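Local coordinates for protein HP1028 (Helicobacter pylori, PDB 4INN) that adopts the lipocalin fold, a closed antiparallel beta-barrel, and probably binds and transports small molecules, at residues V34-I39 against R106-G111. The protein carries 1 engineered substitution. Numbering follows the deposited sequence.
Sequences VELPGI and RSYKGG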
ATOM      1  N   VAL A  34      -3.045 -18.617  -1.710  1.00 48.34           N
ATOM      2  CA  VAL A  34      -3.013 -17.160  -1.777  1.00 42.13           C
ATOM      3  C   VAL A  34      -1.817 -16.606  -1.007  1.00 36.85           C
ATOM      4  O   VAL A  34      -1.429 -17.118   0.030  1.00 35.11           O
ATOM      5  CB  VAL A  34      -4.282 -16.484  -1.197  1.00 40.51           C
ATOM      6  CG1 VAL A  34      -5.363 -16.317  -2.257  1.00 41.04           C
ATOM      7  CG2 VAL A  34      -4.797 -17.243  -0.001  1.00 39.07           C
ATOM      8  N   GLU A  35      -1.263 -15.529  -1.530  1.00 31.59           N
ATOM      9  CA  GLU A  35      -0.195 -14.834  -0.880  1.00 28.99           C
ATOM     10  C   GLU A  35      -0.461 -13.335  -0.975  1.00 24.77           C
ATOM     11  O   GLU A  35      -1.335 -12.891  -1.716  1.00 21.00           O
ATOM     12  CB  GLU A  35       1.153 -15.219  -1.496  1.00 30.92           C
ATOM     13  CG  GLU A  35       1.198 -15.194  -3.027  1.00 34.42           C
ATOM     14  CD  GLU A  35       2.574 -14.791  -3.579  1.00 37.63           C
ATOM     15  OE1 GLU A  35       3.616 -15.230  -3.021  1.00 36.29           O
ATOM     16  OE2 GLU A  35       2.610 -14.008  -4.565  1.00 38.11           O
ATOM     17  N   LEU A  36       0.267 -12.564  -0.173  1.00 21.68           N
ATOM     18  CA  LEU A  36       0.055 -11.132  -0.125  1.00 18.94           C
ATOM     19  C   LEU A  36       0.756 -10.463  -1.315  1.00 17.17           C
ATOM     20  O   LEU A  36       0.161  -9.608  -1.958  1.00 17.02           O
ATOM     21  CB  LEU A  36       0.460 -10.571   1.251  1.00 18.38           C
ATOM     22  CG  LEU A  36       0.316  -9.070   1.502  1.00 18.61           C
ATOM     23  CD1 LEU A  36      -1.146  -8.717   1.412  1.00 19.26           C
ATOM     24  CD2 LEU A  36       0.878  -8.623   2.847  1.00 18.26           C
ATOM     25  N   PRO A  37       1.993 -10.863  -1.649  1.00 16.52           N
ATOM     26  CA  PRO A  37       2.566 -10.136  -2.788  1.00 16.20           C
ATOM     27  C   PRO A  37       1.688 -10.200  -4.035  1.00 15.62           C
ATOM     28  O   PRO A  37       1.178 -11.251  -4.397  1.00 16.21           O
ATOM     29  CB  PRO A  37       3.930 -10.826  -3.020  1.00 16.12           C
ATOM     30  CG  PRO A  37       4.325 -11.329  -1.669  1.00 16.10           C
ATOM     31  CD  PRO A  37       3.017 -11.703  -0.973  1.00 16.82           C
ATOM     32  N   GLY A  38       1.537  -9.058  -4.678  1.00 14.68           N
ATOM     33  CA  GLY A  38       0.560  -8.878  -5.703  1.00 14.10           C
ATOM     34  C   GLY A  38       0.203  -7.410  -5.865  1.00 13.43           C
ATOM     35  O   GLY A  38       0.699  -6.550  -5.176  1.00 12.70           O
ATOM     36  N   ILE A  39      -0.650  -7.145  -6.829  1.00 13.28           N
ATOM     37  CA  ILE A  39      -1.139  -5.837  -7.085  1.00 13.26           C
ATOM     38  C   ILE A  39      -2.642  -5.785  -6.705  1.00 13.16           C
ATOM     39  O   ILE A  39      -3.419  -6.745  -6.938  1.00 12.95           O
ATOM     40  CB  ILE A  39      -0.847  -5.488  -8.523  1.00 13.52           C
ATOM     41  CG1 ILE A  39       0.659  -5.319  -8.667  1.00 14.15           C
ATOM     42  CG2 ILE A  39      -1.518  -4.187  -8.883  1.00 14.50           C
ATOM     43  CD1 ILE A  39       1.176  -5.142 -10.085  1.00 14.58           C
ATOM     44  N   ARG A 106      -3.484 -16.373   6.578  1.00 32.74           N
ATOM     45  CA  ARG A 106      -3.944 -15.214   5.828  1.00 29.90           C
ATOM     46  C   ARG A 106      -3.985 -13.944   6.667  1.00 26.99           C
ATOM     47  O   ARG A 106      -4.835 -13.089   6.484  1.00 26.46           O
ATOM     48  CB  ARG A 106      -5.327 -15.486   5.286  1.00 33.20           C
ATOM     49  CG  ARG A 106      -5.421 -16.762   4.465  1.00 36.04           C
ATOM     50  CD  ARG A 106      -6.100 -16.485   3.142  1.00 37.71           C
ATOM     51  NE  ARG A 106      -6.850 -17.620   2.645  1.00 38.97           N
ATOM     52  CZ  ARG A 106      -7.987 -18.040   3.177  1.00 40.84           C
ATOM     53  NH1 ARG A 106      -8.610 -19.073   2.621  1.00 44.20           N
ATOM     54  NH2 ARG A 106      -8.496 -17.445   4.259  1.00 38.44           N
ATOM     55  N   SER A 107      -3.044 -13.772   7.574  1.00 24.78           N
ATOM     56  CA  SER A 107      -3.236 -12.729   8.541  1.00 22.36           C
ATOM     57  C   SER A 107      -1.965 -12.015   8.822  1.00 20.14           C
ATOM     58  O   SER A 107      -0.923 -12.652   9.011  1.00 20.64           O
ATOM     59  CB  SER A 107      -3.787 -13.341   9.810  1.00 22.52           C
ATOM     60  OG  SER A 107      -4.282 -12.314  10.612  1.00 22.64           O
ATOM     61  N   TYR A 108      -2.045 -10.686   8.868  1.00 17.69           N
ATOM     62  CA  TYR A 108      -0.834  -9.835   8.942  1.00 16.05           C
ATOM     63  C   TYR A 108      -1.040  -8.705   9.926  1.00 15.81           C
ATOM     64  O   TYR A 108      -2.133  -8.201  10.031  1.00 15.63           O
ATOM     65  CB  TYR A 108      -0.483  -9.277   7.542  1.00 14.41           C
ATOM     66  CG  TYR A 108      -0.323 -10.348   6.485  1.00 13.44           C
ATOM     67  CD1 TYR A 108       0.904 -10.768   6.116  1.00 13.63           C
ATOM     68  CD2 TYR A 108      -1.406 -10.941   5.884  1.00 13.38           C
ATOM     69  CE1 TYR A 108       1.078 -11.748   5.177  1.00 13.63           C
ATOM     70  CE2 TYR A 108      -1.251 -11.937   4.949  1.00 13.50           C
ATOM     71  CZ  TYR A 108       0.009 -12.342   4.602  1.00 13.80           C
ATOM     72  OH  TYR A 108       0.260 -13.335   3.654  1.00 14.73           O
ATOM     73  N   LYS A 109       0.011  -8.319  10.650  1.00 17.60           N
ATOM     74  CA  LYS A 109      -0.050  -7.195  11.615  1.00 18.81           C
ATOM     75  C   LYS A 109       1.237  -6.401  11.700  1.00 17.58           C
ATOM     76  O   LYS A 109       2.264  -6.760  11.134  1.00 18.33           O
ATOM     77  CB  LYS A 109      -0.357  -7.679  13.040  1.00 21.51           C
ATOM     78  CG  LYS A 109      -1.255  -8.884  13.147  1.00 25.13           C
ATOM     79  CD  LYS A 109      -2.081  -8.906  14.418  1.00 29.04           C
ATOM     80  CE  LYS A 109      -1.222  -8.877  15.662  1.00 32.98           C
ATOM     81  NZ  LYS A 109      -2.019  -9.442  16.795  1.00 37.33           N
ATOM     82  N   GLY A 110       1.183  -5.330  12.465  1.00 16.86           N
ATOM     83  CA  GLY A 110       2.364  -4.572  12.799  1.00 17.00           C
ATOM     84  C   GLY A 110       2.803  -3.551  11.789  1.00 17.83           C
ATOM     85  O   GLY A 110       3.859  -2.951  11.933  1.00 18.16           O
ATOM     86  N   GLY A 111       1.990  -3.323  10.770  1.00 19.92           N
ATOM     87  CA  GLY A 111       2.380  -2.443   9.683  1.00 21.67           C
ATOM     88  C   GLY A 111       2.165  -0.974  10.001  1.00 23.57           C
ATOM     89  O   GLY A 111       1.408  -0.622  10.908  1.00 25.33           O
TER
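Leu36, whose carbonyl O accepts a hydrogen bond from Tyr40 OH, turns its side chain onto the ring of Tyr108. The leucine meets the tyrosine at two places. CD2 lies over one face, displaced toward the CD1-CE1 edge, 4.0 Å from the Tyr108 ring centroid and 14° off the ring normal, which makes this a CH-pi contact. Lower on the same side chain, Leu36 CB packs near the phenol end, 3.8 Å from Tyr108 CZ and 3.7 Å from Tyr108 OH. With CG of Leu36 anti to its own backbone N (chi1 180°), the branched end is directed back along the ring, and chi2 of 63° then sets CD2 over the face; the two side chains run antiparallel, CB by the hydroxyl and the methyl by CD1 and CE1. Both are buried, and Phe62 joins them: it meets the Tyr108 ring edge-to-face and also touches Leu36.

In the eight-stranded lipocalin barrel, strand 38-41 is first and strand 107-115 fifth, so the contact bridges elements that are not sheet neighbours. The lead-in to the first strand reaches across to the start of the fifth, consistent with an N-terminal segment helping to close one end of the barrel, as in other lipocalins. Gln128 links the two polypeptide runs from the side: its NE2 donates to Glu35 O, while its backbone pairs with that of Arg106.

Where both residues are partly exposed, Val34 CG2 meets the outer part of Arg106, 3.4 Å from NE and 3.5 Å from CD. The methyl comes in at the edge of the guanidinium, near its plane, rather than over a face. The arginine does not leave its backbone pointing at Val34; bends at chi2 and chi3 carry CD and NE over to the methyl.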